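Local structure of S-M checkpoint control protein RAD4 (Schizosaccharomyces pombe, 4BMD) at residues A[55-60]-A[129-134]; A[92-97]-A[123-128]; A[176-181]-A[186-191]. The protein is essential for DNA replication and for the checkpoint that couples S and M phases, acting as a phosphorylation-dependent signalling adaptor built from repeated BRCT domains. All blocks are in the same frame, centred on the assembly; numbering follows the deposited sequence.

Two of the three contacts join the third and fourth BRCT domains, which make up this fragment, and both use helix 119-131 of the latter. Interaction 2 packs the 92-97 linker against its buried middle, almost at the chain centre, through the two methyls of one leucine, set on helix backbone and apolar side chains. Interaction 1, about 9 Å away between centres, touches the last turn of the same helix with a surface loop and rests on one methyl at a histidine edge. Interaction 3 lies inside the fourth domain, partly buried, and adds an indole hydrogen bond to its packing. Leu179 joins it to both others, through Leu125 of interaction 2 and Leu129 of interaction 1.

Interaction 1 of 3, residues A[55-60]-A[129-134]; sequences IPHYFP and LTILGA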
ATOM      1  N   ILE A  55       2.482 -12.735  -1.748  1.00 37.99           N
ATOM      2  CA  ILE A  55       1.934 -12.429  -3.064  1.00 33.30           C
ATOM      3  C   ILE A  55       2.578 -11.141  -3.571  1.00 39.09           C
ATOM      4  O   ILE A  55       2.897 -10.263  -2.777  1.00 37.39           O
ATOM      5  CB  ILE A  55       0.405 -12.222  -2.966  1.00 39.19           C
ATOM      6  CG1 ILE A  55      -0.244 -13.391  -2.223  1.00 41.18           C
ATOM      7  CG2 ILE A  55      -0.226 -12.049  -4.336  1.00 38.23           C
ATOM      8  CD1 ILE A  55      -0.072 -14.724  -2.908  1.00 39.84           C
ATOM      9  N   PRO A  56       2.806 -11.030  -4.889  1.00 42.30           N
ATOM     10  CA  PRO A  56       3.235  -9.726  -5.405  1.00 46.85           C
ATOM     11  C   PRO A  56       2.151  -8.671  -5.192  1.00 47.57           C
ATOM     12  O   PRO A  56       0.963  -8.978  -5.310  1.00 37.45           O
ATOM     13  CB  PRO A  56       3.457  -9.987  -6.902  1.00 40.47           C
ATOM     14  CG  PRO A  56       2.771 -11.290  -7.187  1.00 44.69           C
ATOM     15  CD  PRO A  56       2.864 -12.076  -5.923  1.00 44.50           C
ATOM     16  N   HIS A  57       2.559  -7.446  -4.874  1.00 40.94           N
ATOM     17  CA  HIS A  57       1.617  -6.378  -4.543  1.00 42.87           C
ATOM     18  C   HIS A  57       0.716  -6.000  -5.716  1.00 37.32           C
ATOM     19  O   HIS A  57      -0.372  -5.459  -5.524  1.00 36.92           O
ATOM     20  CB  HIS A  57       2.363  -5.139  -4.039  1.00 37.75           C
ATOM     21  CG  HIS A  57       3.197  -4.468  -5.086  1.00 48.73           C
ATOM     22  ND1 HIS A  57       4.549  -4.699  -5.222  1.00 43.28           N
ATOM     23  CD2 HIS A  57       2.870  -3.573  -6.049  1.00 43.19           C
ATOM     24  CE1 HIS A  57       5.019  -3.974  -6.223  1.00 49.29           C
ATOM     25  NE2 HIS A  57       4.020  -3.283  -6.742  1.00 46.98           N
ATOM     26  N   TYR A  58       1.174  -6.290  -6.930  1.00 34.60           N
ATOM     27  CA  TYR A  58       0.441  -5.928  -8.137  1.00 32.74           C
ATOM     28  C   TYR A  58      -0.467  -7.050  -8.628  1.00 37.33           C
ATOM     29  O   TYR A  58      -1.164  -6.899  -9.632  1.00 43.21           O
ATOM     30  CB  TYR A  58       1.412  -5.521  -9.247  1.00 36.64           C
ATOM     31  CG  TYR A  58       2.526  -6.517  -9.476  1.00 35.55           C
ATOM     32  CD1 TYR A  58       2.355  -7.596 -10.334  1.00 42.10           C
ATOM     33  CD2 TYR A  58       3.751  -6.378  -8.837  1.00 44.26           C
ATOM     34  CE1 TYR A  58       3.370  -8.508 -10.546  1.00 35.71           C
ATOM     35  CE2 TYR A  58       4.772  -7.284  -9.041  1.00 40.40           C
ATOM     36  CZ  TYR A  58       4.576  -8.348  -9.897  1.00 39.79           C
ATOM     37  OH  TYR A  58       5.590  -9.254 -10.105  1.00 54.40           O
ATOM     38  N   PHE A  59      -0.454  -8.176  -7.923  1.00 43.70           N
ATOM     39  CA  PHE A  59      -1.265  -9.324  -8.313  1.00 40.77           C
ATOM     40  C   PHE A  59      -2.734  -9.083  -7.973  1.00 41.70           C
ATOM     41  O   PHE A  59      -3.065  -8.755  -6.834  1.00 42.46           O
ATOM     42  CB  PHE A  59      -0.763 -10.591  -7.618  1.00 47.26           C
ATOM     43  CG  PHE A  59      -1.148 -11.864  -8.320  1.00 54.14           C
ATOM     44  CD1 PHE A  59      -2.415 -12.404  -8.164  1.00 45.94           C
ATOM     45  CD2 PHE A  59      -0.240 -12.523  -9.135  1.00 52.92           C
ATOM     46  CE1 PHE A  59      -2.770 -13.574  -8.809  1.00 58.03           C
ATOM     47  CE2 PHE A  59      -0.589 -13.693  -9.783  1.00 48.44           C
ATOM     48  CZ  PHE A  59      -1.856 -14.220  -9.620  1.00 63.41           C
ATOM     49  N   PRO A  60      -3.620  -9.246  -8.970  1.00 43.46           N
ATOM     50  CA  PRO A  60      -5.064  -9.044  -8.800  1.00 40.43           C
ATOM     51  C   PRO A  60      -5.653  -9.975  -7.743  1.00 43.63           C
ATOM     52  O   PRO A  60      -5.487 -11.191  -7.833  1.00 43.50           O
ATOM     53  CB  PRO A  60      -5.629  -9.393 -10.180  1.00 41.02           C
ATOM     54  CG  PRO A  60      -4.494  -9.186 -11.119  1.00 36.88           C
ATOM     55  CD  PRO A  60      -3.272  -9.596 -10.356  1.00 39.79           C
ATOM     56  N   LEU A 129      -1.092   3.863  -5.427  1.00 26.40           N
ATOM     57  CA  LEU A 129      -1.926   4.766  -6.214  1.00 29.50           C
ATOM     58  C   LEU A 129      -1.577   4.718  -7.698  1.00 32.37           C
ATOM     59  O   LEU A 129      -2.437   4.941  -8.552  1.00 32.15           O
ATOM     60  CB  LEU A 129      -1.807   6.198  -5.690  1.00 26.35           C
ATOM     61  CG  LEU A 129      -2.544   6.492  -4.382  1.00 22.30           C
ATOM     62  CD1 LEU A 129      -2.150   7.853  -3.832  1.00 19.18           C
ATOM     63  CD2 LEU A 129      -4.047   6.418  -4.603  1.00 25.15           C
ATOM     64  N   THR A 130      -0.317   4.424  -8.001  1.00 28.14           N
ATOM     65  CA  THR A 130       0.138   4.366  -9.386  1.00 27.50           C
ATOM     66  C   THR A 130      -0.443   3.162 -10.123  1.00 31.73           C
ATOM     67  O   THR A 130      -0.993   3.305 -11.215  1.00 33.43           O
ATOM     68  CB  THR A 130       1.677   4.347  -9.481  1.00 38.17           C
ATOM     69  OG1 THR A 130       2.210   5.523  -8.858  1.00 27.13           O
ATOM     70  CG2 THR A 130       2.122   4.311 -10.933  1.00 25.82           C
ATOM     71  N   ILE A 131      -0.330   1.978  -9.527  1.00 27.46           N
ATOM     72  CA  ILE A 131      -0.860   0.768 -10.152  1.00 40.35           C
ATOM     73  C   ILE A 131      -2.386   0.776 -10.191  1.00 35.92           C
ATOM     74  O   ILE A 131      -2.996   0.092 -11.010  1.00 38.53           O
ATOM     75  CB  ILE A 131      -0.366  -0.522  -9.457  1.00 41.28           C
ATOM     76  CG1 ILE A 131      -0.774  -0.534  -7.984  1.00 40.80           C
ATOM     77  CG2 ILE A 131       1.140  -0.666  -9.597  1.00 45.58           C
ATOM     78  CD1 ILE A 131      -0.344  -1.780  -7.247  1.00 44.10           C
ATOM     79  N   LEU A 132      -2.997   1.558  -9.306  1.00 34.76           N
ATOM     80  CA  LEU A 132      -4.450   1.681  -9.278  1.00 28.34           C
ATOM     81  C   LEU A 132      -4.965   2.593 -10.388  1.00 36.98           C
ATOM     82  O   LEU A 132      -6.173   2.719 -10.581  1.00 35.82           O
ATOM     83  CB  LEU A 132      -4.928   2.178  -7.914  1.00 29.81           C
ATOM     84  CG  LEU A 132      -4.903   1.143  -6.788  1.00 35.86           C
ATOM     85  CD1 LEU A 132      -5.249   1.796  -5.464  1.00 25.57           C
ATOM     86  CD2 LEU A 132      -5.850  -0.010  -7.088  1.00 32.91           C
ATOM     87  N   GLY A 133      -4.048   3.230 -11.110  1.00 30.24           N
ATOM     88  CA  GLY A 133      -4.411   4.007 -12.282  1.00 29.75           C
ATOM     89  C   GLY A 133      -4.283   5.510 -12.120  1.00 32.92           C
ATOM     90  O   GLY A 133      -4.522   6.262 -13.064  1.00 38.52           O
ATOM     91  N   ALA A 134      -3.903   5.952 -10.927  1.00 31.91           N
ATOM     92  CA  ALA A 134      -3.773   7.380 -10.662  1.00 32.52           C
ATOM     93  C   ALA A 134      -2.368   7.884 -10.971  1.00 32.56           C
ATOM     94  O   ALA A 134      -1.433   7.099 -11.126  1.00 33.57           O
ATOM     95  CB  ALA A 134      -4.143   7.686  -9.217  1.00 28.11           C
TER
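His57 holds CG between its backbone N and carbonyl carbon (chi1 67°), and Ile131 sets CG1 in the same way (chi1 59°) with an extended end (chi2 179°), which brings the imidazole edge and the CD1 methyl together between the two BRCT domains. His57 belongs to the loop that follows strand 52-55 of the first domain, in a type I beta turn from Pro56 to Phe59 closed by Phe59 N to Pro56 O at 3.1 Å. Ile131 lies in the last turn of helix 119-131 of the second domain. There Gly133, with positive phi, is the first residue to leave helical angles, in a Schellman motif whose bonds are Ala134 N to Leu129 O and Gly133 N to Thr130 O.

The contact is small, burying 100 Å² in all, and is purely van der Waals. Tyr58 contributes chiefly its backbone; its ring leads away, with CD2 over one face of the imidazole toward the rim. The histidine is held from its own domain: ND1 hydrogen-bonds Glu74 OE2, and the ring stacks with Trp75. Ile131 CD1 lies near the imidazole plane, 3.9 Å from His57 CD2 and 4.3 Å from Tyr58 CA.

Interaction 2 of 3, residues A[92-97]-A[123-128]; sequences HALAKP and SHLKKA
Leu94 and His124 mark the nearest backbone approach, their CA atoms 7.4 Å apart, where the 92-97 segment, helical in its angles at 93-95 but without the regular bonds, faces helix 119-131. Leu94 carries the contact, both its methyls reaching the helix. CD1 rests against the backbone between His124 and Leu125, 4.0 Å from Leu125 N, and approaches His124 CB and the Leu125 CD1 methyl. The other branch, Leu94 CD2, meets Ala128 CB at 3.8 Å, one turn further along. With CG beside the backbone N (chi1 -65°) and chi2 extended at 179°, the two methyls are spread along the helix surface.

Within the linker, His92 ND1 accepts the N-H of Leu94, N to ND1 3.1 Å at an angle of 160°, the donor somewhat tilted from the ring plane, which probably helps to fix the turn presenting the leucine. Of the His124 side chain, CB does the touching, while its imidazole turns off to hydrogen-bond Glu78 OE1 through NE2 and to stack on Trp75. Trp75 and Trp180 also touch Leu94. Across the contact the touching is van der Waals, methyls on backbone and apolar atoms, which implies that shape and burial, rather than directed bonds, hold linker and helix together.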
ATOM      1  N   HIS A  92      -1.820  -3.216   8.473  1.00 46.71           N
ATOM      2  CA  HIS A  92      -1.769  -2.225   7.402  1.00 42.00           C
ATOM      3  C   HIS A  92      -2.401  -2.741   6.111  1.00 40.73           C
ATOM      4  O   HIS A  92      -2.104  -3.847   5.658  1.00 46.26           O
ATOM      5  CB  HIS A  92      -0.333  -1.764   7.148  1.00 38.83           C
ATOM      6  CG  HIS A  92      -0.243  -0.436   6.463  1.00 47.49           C
ATOM      7  ND1 HIS A  92      -0.425  -0.284   5.105  1.00 47.36           N
ATOM      8  CD2 HIS A  92      -0.001   0.804   6.951  1.00 50.60           C
ATOM      9  CE1 HIS A  92      -0.294   0.992   4.787  1.00 45.96           C
ATOM     10  NE2 HIS A  92      -0.037   1.672   5.889  1.00 44.31           N
ATOM     11  N   ALA A  93      -3.265  -1.921   5.520  1.00 34.39           N
ATOM     12  CA  ALA A  93      -4.045  -2.317   4.351  1.00 31.35           C
ATOM     13  C   ALA A  93      -3.195  -2.601   3.113  1.00 37.56           C
ATOM     14  O   ALA A  93      -3.605  -3.357   2.233  1.00 36.40           O
ATOM     15  CB  ALA A  93      -5.096  -1.259   4.040  1.00 34.12           C
ATOM     16  N   LEU A  94      -2.015  -1.992   3.046  1.00 28.81           N
ATOM     17  CA  LEU A  94      -1.142  -2.158   1.888  1.00 38.42           C
ATOM     18  C   LEU A  94      -0.246  -3.389   2.009  1.00 36.37           C
ATOM     19  O   LEU A  94       0.425  -3.772   1.053  1.00 37.48           O
ATOM     20  CB  LEU A  94      -0.291  -0.904   1.669  1.00 35.79           C
ATOM     21  CG  LEU A  94      -1.046   0.373   1.293  1.00 33.05           C
ATOM     22  CD1 LEU A  94      -0.086   1.539   1.127  1.00 38.36           C
ATOM     23  CD2 LEU A  94      -1.859   0.165   0.026  1.00 32.72           C
ATOM     24  N   ALA A  95      -0.238  -4.004   3.188  1.00 38.73           N
ATOM     25  CA  ALA A  95       0.589  -5.182   3.426  1.00 39.04           C
ATOM     26  C   ALA A  95      -0.137  -6.458   3.009  1.00 40.50           C
ATOM     27  O   ALA A  95       0.438  -7.545   3.014  1.00 41.03           O
ATOM     28  CB  ALA A  95       1.006  -5.253   4.887  1.00 42.82           C
ATOM     29  N   LYS A  96      -1.409  -6.313   2.654  1.00 34.31           N
ATOM     30  CA  LYS A  96      -2.208  -7.424   2.155  1.00 35.14           C
ATOM     31  C   LYS A  96      -2.476  -7.221   0.671  1.00 43.73           C
ATOM     32  O   LYS A  96      -2.330  -6.108   0.166  1.00 41.14           O
ATOM     33  CB  LYS A  96      -3.537  -7.500   2.908  1.00 44.32           C
ATOM     34  CG  LYS A  96      -3.428  -8.043   4.314  1.00 55.84           C
ATOM     35  CD  LYS A  96      -4.791  -8.094   4.987  1.00 75.31           C
ATOM     36  CE  LYS A  96      -5.414  -6.710   5.085  1.00 70.77           C
ATOM     37  NZ  LYS A  96      -4.576  -5.776   5.890  1.00 55.09           N
ATOM     38  N   PRO A  97      -2.855  -8.299  -0.039  1.00 37.87           N
ATOM     39  CA  PRO A  97      -3.294  -8.145  -1.428  1.00 35.32           C
ATOM     40  C   PRO A  97      -4.462  -7.171  -1.503  1.00 33.54           C
ATOM     41  O   PRO A  97      -5.450  -7.347  -0.788  1.00 30.41           O
ATOM     42  CB  PRO A  97      -3.757  -9.554  -1.800  1.00 42.53           C
ATOM     43  CG  PRO A  97      -2.941 -10.448  -0.940  1.00 41.30           C
ATOM     44  CD  PRO A  97      -2.776  -9.715   0.361  1.00 39.26           C
ATOM     45  N   SER A 123       6.247   5.832   0.335  1.00 37.55           N
ATOM     46  CA  SER A 123       6.752   5.112  -0.828  1.00 39.70           C
ATOM     47  C   SER A 123       5.756   4.067  -1.322  1.00 33.02           C
ATOM     48  O   SER A 123       5.490   3.969  -2.519  1.00 35.49           O
ATOM     49  CB  SER A 123       8.091   4.448  -0.503  1.00 40.06           C
ATOM     50  OG  SER A 123       8.612   3.773  -1.635  1.00 53.57           O
ATOM     51  N   HIS A 124       5.206   3.290  -0.393  1.00 30.91           N
ATOM     52  CA  HIS A 124       4.225   2.266  -0.731  1.00 31.34           C
ATOM     53  C   HIS A 124       2.923   2.878  -1.237  1.00 38.70           C
ATOM     54  O   HIS A 124       2.270   2.326  -2.123  1.00 35.83           O
ATOM     55  CB  HIS A 124       3.947   1.369   0.477  1.00 34.82           C
ATOM     56  CG  HIS A 124       5.095   0.484   0.851  1.00 44.21           C
ATOM     57  ND1 HIS A 124       5.292   0.024   2.134  1.00 48.16           N
ATOM     58  CD2 HIS A 124       6.101  -0.030   0.107  1.00 31.53           C
ATOM     59  CE1 HIS A 124       6.376  -0.733   2.166  1.00 46.73           C
ATOM     60  NE2 HIS A 124       6.886  -0.782   0.948  1.00 42.11           N
ATOM     61  N   LEU A 125       2.550   4.022  -0.670  1.00 31.18           N
ATOM     62  CA  LEU A 125       1.316   4.696  -1.058  1.00 27.77           C
ATOM     63  C   LEU A 125       1.389   5.220  -2.488  1.00 29.91           C
ATOM     64  O   LEU A 125       0.412   5.140  -3.234  1.00 37.09           O
ATOM     65  CB  LEU A 125       0.996   5.836  -0.091  1.00 30.48           C
ATOM     66  CG  LEU A 125      -0.396   6.447  -0.240  1.00 35.32           C
ATOM     67  CD1 LEU A 125      -1.453   5.359  -0.158  1.00 37.71           C
ATOM     68  CD2 LEU A 125      -0.632   7.502   0.825  1.00 33.36           C
ATOM     69  N   LYS A 126       2.546   5.757  -2.865  1.00 33.74           N
ATOM     70  CA  LYS A 126       2.761   6.227  -4.230  1.00 31.11           C
ATOM     71  C   LYS A 126       2.608   5.082  -5.223  1.00 31.74           C
ATOM     72  O   LYS A 126       1.910   5.209  -6.229  1.00 31.67           O
ATOM     73  CB  LYS A 126       4.153   6.845  -4.379  1.00 36.09           C
ATOM     74  CG  LYS A 126       4.343   8.165  -3.653  1.00 42.47           C
ATOM     75  CD  LYS A 126       5.732   8.728  -3.912  1.00 48.34           C
ATOM     76  CE  LYS A 126       5.922  10.075  -3.233  1.00 68.64           C
ATOM     77  NZ  LYS A 126       7.287  10.627  -3.459  1.00 63.53           N
ATOM     78  N   LYS A 127       3.263   3.964  -4.928  1.00 27.45           N
ATOM     79  CA  LYS A 127       3.225   2.796  -5.799  1.00 34.43           C
ATOM     80  C   LYS A 127       1.820   2.213  -5.873  1.00 27.58           C
ATOM     81  O   LYS A 127       1.376   1.774  -6.934  1.00 30.69           O
ATOM     82  CB  LYS A 127       4.215   1.738  -5.313  1.00 36.34           C
ATOM     83  CG  LYS A 127       5.661   2.206  -5.322  1.00 44.36           C
ATOM     84  CD  LYS A 127       6.595   1.174  -4.709  1.00 43.53           C
ATOM     85  CE  LYS A 127       8.041   1.642  -4.775  1.00 51.44           C
ATOM     86  NZ  LYS A 127       8.969   0.695  -4.101  1.00 78.79           N
ATOM     87  N   ALA A 128       1.125   2.216  -4.740  1.00 29.14           N
ATOM     88  CA  ALA A 128      -0.242   1.716  -4.681  1.00 32.05           C
ATOM     89  C   ALA A 128      -1.159   2.544  -5.574  1.00 28.92           C
ATOM     90  O   ALA A 128      -1.903   1.999  -6.385  1.00 32.90           O
ATOM     91  CB  ALA A 128      -0.748   1.720  -3.249  1.00 29.88           C
TER

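Interaction 3 of 3, residues A[176-181]-A[186-191]; sequences VAWLWN and GKFIDQ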
ATOM      1  N   VAL A 176      -7.278  10.706   4.254  1.00 28.70           N
ATOM      2  CA  VAL A 176      -6.769   9.444   3.723  1.00 26.91           C
ATOM      3  C   VAL A 176      -7.715   8.266   3.969  1.00 25.85           C
ATOM      4  O   VAL A 176      -7.685   7.276   3.234  1.00 25.21           O
ATOM      5  CB  VAL A 176      -5.361   9.122   4.284  1.00 22.68           C
ATOM      6  CG1 VAL A 176      -5.438   8.770   5.762  1.00 27.59           C
ATOM      7  CG2 VAL A 176      -4.706   7.998   3.493  1.00 20.00           C
ATOM      8  N   ALA A 177      -8.563   8.382   4.990  1.00 25.53           N
ATOM      9  CA  ALA A 177      -9.521   7.326   5.320  1.00 33.32           C
ATOM     10  C   ALA A 177     -10.365   6.943   4.107  1.00 31.28           C
ATOM     11  O   ALA A 177     -10.716   5.777   3.926  1.00 29.96           O
ATOM     12  CB  ALA A 177     -10.413   7.754   6.476  1.00 22.33           C
ATOM     13  N   TRP A 178     -10.674   7.935   3.280  1.00 21.76           N
ATOM     14  CA  TRP A 178     -11.376   7.715   2.023  1.00 24.25           C
ATOM     15  C   TRP A 178     -10.666   6.677   1.156  1.00 33.05           C
ATOM     16  O   TRP A 178     -11.304   5.789   0.589  1.00 34.13           O
ATOM     17  CB  TRP A 178     -11.506   9.034   1.264  1.00 21.52           C
ATOM     18  CG  TRP A 178     -11.908   8.878  -0.169  1.00 27.57           C
ATOM     19  CD1 TRP A 178     -13.158   8.614  -0.644  1.00 24.64           C
ATOM     20  CD2 TRP A 178     -11.057   8.991  -1.315  1.00 27.89           C
ATOM     21  NE1 TRP A 178     -13.139   8.549  -2.016  1.00 28.93           N
ATOM     22  CE2 TRP A 178     -11.861   8.778  -2.454  1.00 30.30           C
ATOM     23  CE3 TRP A 178      -9.695   9.249  -1.490  1.00 20.97           C
ATOM     24  CZ2 TRP A 178     -11.347   8.814  -3.748  1.00 27.70           C
ATOM     25  CZ3 TRP A 178      -9.187   9.283  -2.778  1.00 25.56           C
ATOM     26  CH2 TRP A 178     -10.011   9.068  -3.889  1.00 24.43           C
ATOM     27  N   LEU A 179      -9.345   6.784   1.062  1.00 29.08           N
ATOM     28  CA  LEU A 179      -8.571   5.852   0.251  1.00 23.59           C
ATOM     29  C   LEU A 179      -8.465   4.478   0.902  1.00 28.69           C
ATOM     30  O   LEU A 179      -8.558   3.457   0.220  1.00 30.48           O
ATOM     31  CB  LEU A 179      -7.176   6.403  -0.043  1.00 30.13           C
ATOM     32  CG  LEU A 179      -6.291   5.468  -0.870  1.00 29.30           C
ATOM     33  CD1 LEU A 179      -6.922   5.188  -2.229  1.00 23.37           C
ATOM     34  CD2 LEU A 179      -4.896   6.038  -1.029  1.00 27.59           C
ATOM     35  N   TRP A 180      -8.267   4.449   2.218  1.00 24.29           N
ATOM     36  CA  TRP A 180      -8.202   3.179   2.934  1.00 25.81           C
ATOM     37  C   TRP A 180      -9.519   2.420   2.806  1.00 27.73           C
ATOM     38  O   TRP A 180      -9.529   1.195   2.688  1.00 31.02           O
ATOM     39  CB  TRP A 180      -7.854   3.377   4.414  1.00 27.13           C
ATOM     40  CG  TRP A 180      -6.525   4.035   4.690  1.00 31.22           C
ATOM     41  CD1 TRP A 180      -6.284   5.033   5.591  1.00 34.39           C
ATOM     42  CD2 TRP A 180      -5.260   3.742   4.074  1.00 29.55           C
ATOM     43  NE1 TRP A 180      -4.954   5.377   5.577  1.00 31.30           N
ATOM     44  CE2 TRP A 180      -4.304   4.601   4.653  1.00 33.36           C
ATOM     45  CE3 TRP A 180      -4.842   2.839   3.090  1.00 33.52           C
ATOM     46  CZ2 TRP A 180      -2.961   4.586   4.280  1.00 37.63           C
ATOM     47  CZ3 TRP A 180      -3.508   2.826   2.720  1.00 30.71           C
ATOM     48  CH2 TRP A 180      -2.583   3.694   3.315  1.00 31.09           C
ATOM     49  N   ASN A 181     -10.627   3.155   2.828  1.00 21.90           N
ATOM     50  CA  ASN A 181     -11.946   2.553   2.666  1.00 25.48           C
ATOM     51  C   ASN A 181     -12.115   1.916   1.292  1.00 26.57           C
ATOM     52  O   ASN A 181     -12.725   0.857   1.163  1.00 26.81           O
ATOM     53  CB  ASN A 181     -13.050   3.585   2.903  1.00 27.29           C
ATOM     54  CG  ASN A 181     -13.111   4.050   4.344  1.00 29.35           C
ATOM     55  OD1 ASN A 181     -12.720   3.326   5.260  1.00 32.90           O
ATOM     56  ND2 ASN A 181     -13.604   5.267   4.553  1.00 24.24           N
ATOM     57  N   GLY A 186     -12.646  -2.597  -1.585  1.00 34.33           N
ATOM     58  CA  GLY A 186     -12.426  -3.031  -2.952  1.00 25.30           C
ATOM     59  C   GLY A 186     -13.322  -2.321  -3.947  1.00 32.18           C
ATOM     60  O   GLY A 186     -13.353  -2.669  -5.127  1.00 31.49           O
ATOM     61  N   LYS A 187     -14.056  -1.319  -3.471  1.00 29.56           N
ATOM     62  CA  LYS A 187     -14.956  -0.559  -4.330  1.00 33.95           C
ATOM     63  C   LYS A 187     -14.686   0.939  -4.237  1.00 28.41           C
ATOM     64  O   LYS A 187     -14.447   1.471  -3.154  1.00 30.79           O
ATOM     65  CB  LYS A 187     -16.416  -0.861  -3.983  1.00 37.54           C
ATOM     66  CG  LYS A 187     -16.809  -2.312  -4.212  1.00 58.30           C
ATOM     67  CD  LYS A 187     -18.267  -2.564  -3.865  1.00 73.55           C
ATOM     68  CE  LYS A 187     -18.636  -4.024  -4.079  1.00 74.39           C
ATOM     69  NZ  LYS A 187     -20.052  -4.299  -3.714  1.00 92.82           N
ATOM     70  N   PHE A 188     -14.729   1.612  -5.382  1.00 29.98           N
ATOM     71  CA  PHE A 188     -14.448   3.041  -5.447  1.00 29.89           C
ATOM     72  C   PHE A 188     -15.562   3.863  -4.800  1.00 32.88           C
ATOM     73  O   PHE A 188     -16.721   3.450  -4.778  1.00 38.79           O
ATOM     74  CB  PHE A 188     -14.244   3.473  -6.900  1.00 29.56           C
ATOM     75  CG  PHE A 188     -13.665   4.851  -7.049  1.00 29.30           C
ATOM     76  CD1 PHE A 188     -12.310   5.073  -6.855  1.00 31.72           C
ATOM     77  CD2 PHE A 188     -14.472   5.922  -7.395  1.00 25.46           C
ATOM     78  CE1 PHE A 188     -11.771   6.339  -6.996  1.00 28.68           C
ATOM     79  CE2 PHE A 188     -13.940   7.192  -7.538  1.00 28.40           C
ATOM     80  CZ  PHE A 188     -12.588   7.400  -7.337  1.00 31.46           C
ATOM     81  N   ILE A 189     -15.198   5.027  -4.271  1.00 31.86           N
ATOM     82  CA  ILE A 189     -16.154   5.907  -3.610  1.00 28.71           C
ATOM     83  C   ILE A 189     -16.183   7.278  -4.282  1.00 31.02           C
ATOM     84  O   ILE A 189     -15.222   8.041  -4.195  1.00 37.74           O
ATOM     85  CB  ILE A 189     -15.816   6.067  -2.114  1.00 27.52           C
ATOM     86  CG1 ILE A 189     -15.771   4.699  -1.431  1.00 24.17           C
ATOM     87  CG2 ILE A 189     -16.821   6.978  -1.429  1.00 23.61           C
ATOM     88  CD1 ILE A 189     -15.286   4.747  -0.001  1.00 27.99           C
ATOM     89  N   ASP A 190     -17.293   7.583  -4.948  1.00 40.10           N
ATOM     90  CA  ASP A 190     -17.428   8.825  -5.707  1.00 37.01           C
ATOM     91  C   ASP A 190     -17.555  10.060  -4.819  1.00 37.81           C
ATOM     92  O   ASP A 190     -17.086  11.139  -5.178  1.00 39.21           O
ATOM     93  CB  ASP A 190     -18.628   8.746  -6.654  1.00 43.33           C
ATOM     94  CG  ASP A 190     -18.463   7.679  -7.713  1.00 60.13           C
ATOM     95  OD1 ASP A 190     -17.307   7.387  -8.085  1.00 66.55           O
ATOM     96  OD2 ASP A 190     -19.487   7.133  -8.174  1.00 76.70           O
ATOM     97  N   GLN A 191     -18.198   9.904  -3.667  1.00 42.60           N
ATOM     98  CA  GLN A 191     -18.403  11.025  -2.754  1.00 40.92           C
ATOM     99  C   GLN A 191     -17.286  11.123  -1.722  1.00 42.28           C
ATOM    100  O   GLN A 191     -17.133  10.241  -0.878  1.00 47.86           O
ATOM    101  CB  GLN A 191     -19.756  10.913  -2.049  1.00 37.12           C
ATOM    102  CG  GLN A 191     -20.957  11.175  -2.946  1.00 45.26           C
ATOM    103  CD  GLN A 191     -21.320   9.985  -3.812  1.00 63.33           C
ATOM    104  OE1 GLN A 191     -20.766   8.896  -3.656  1.00 68.01           O
ATOM    105  NE2 GLN A 191     -22.257  10.187  -4.730  1.00 72.70           N
TER
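Trp178, near the start of helix 177-185, reaches across to the chain that returns after the helix and hydrogen-bonds Ile189 O through NE1 at 3.1 Å. The bond is nearly straight, with an N-H...acceptor angle of 166°, and the oxygen lies in the indole plane, though the donor is tilted 23° from the carbonyl plane. With CG anti to the backbone N (chi1 166°), the indole swings toward the 186-191 chain and presents its NE1 edge to it. Ile189 CB comes within 3.7 Å of NE1, and Phe188 CZ reaches the benzo edge at Trp178 CZ2, 4.1 Å away. An alanine in place of Trp178 is likely to leave Ile189 O without its indole donor and open a gap beside Phe188 and Ile189. Ile146 and Leu148 of strand 146-149 also touch the indole, tying it to the sheet.

Leu179 turns to helix 119-131 instead, and one turn on from Trp178 Asn181 adds its CB, 3.8 Å from Ile189 CD1. The chain leaves the helix at Gly186, where positive phi calls for glycine. A tryptophan in the last helix, packed on the parallel sheet, is characteristic of BRCT domains; in this fourth BRCT domain of Rad4 it also bonds the chain that follows the helix.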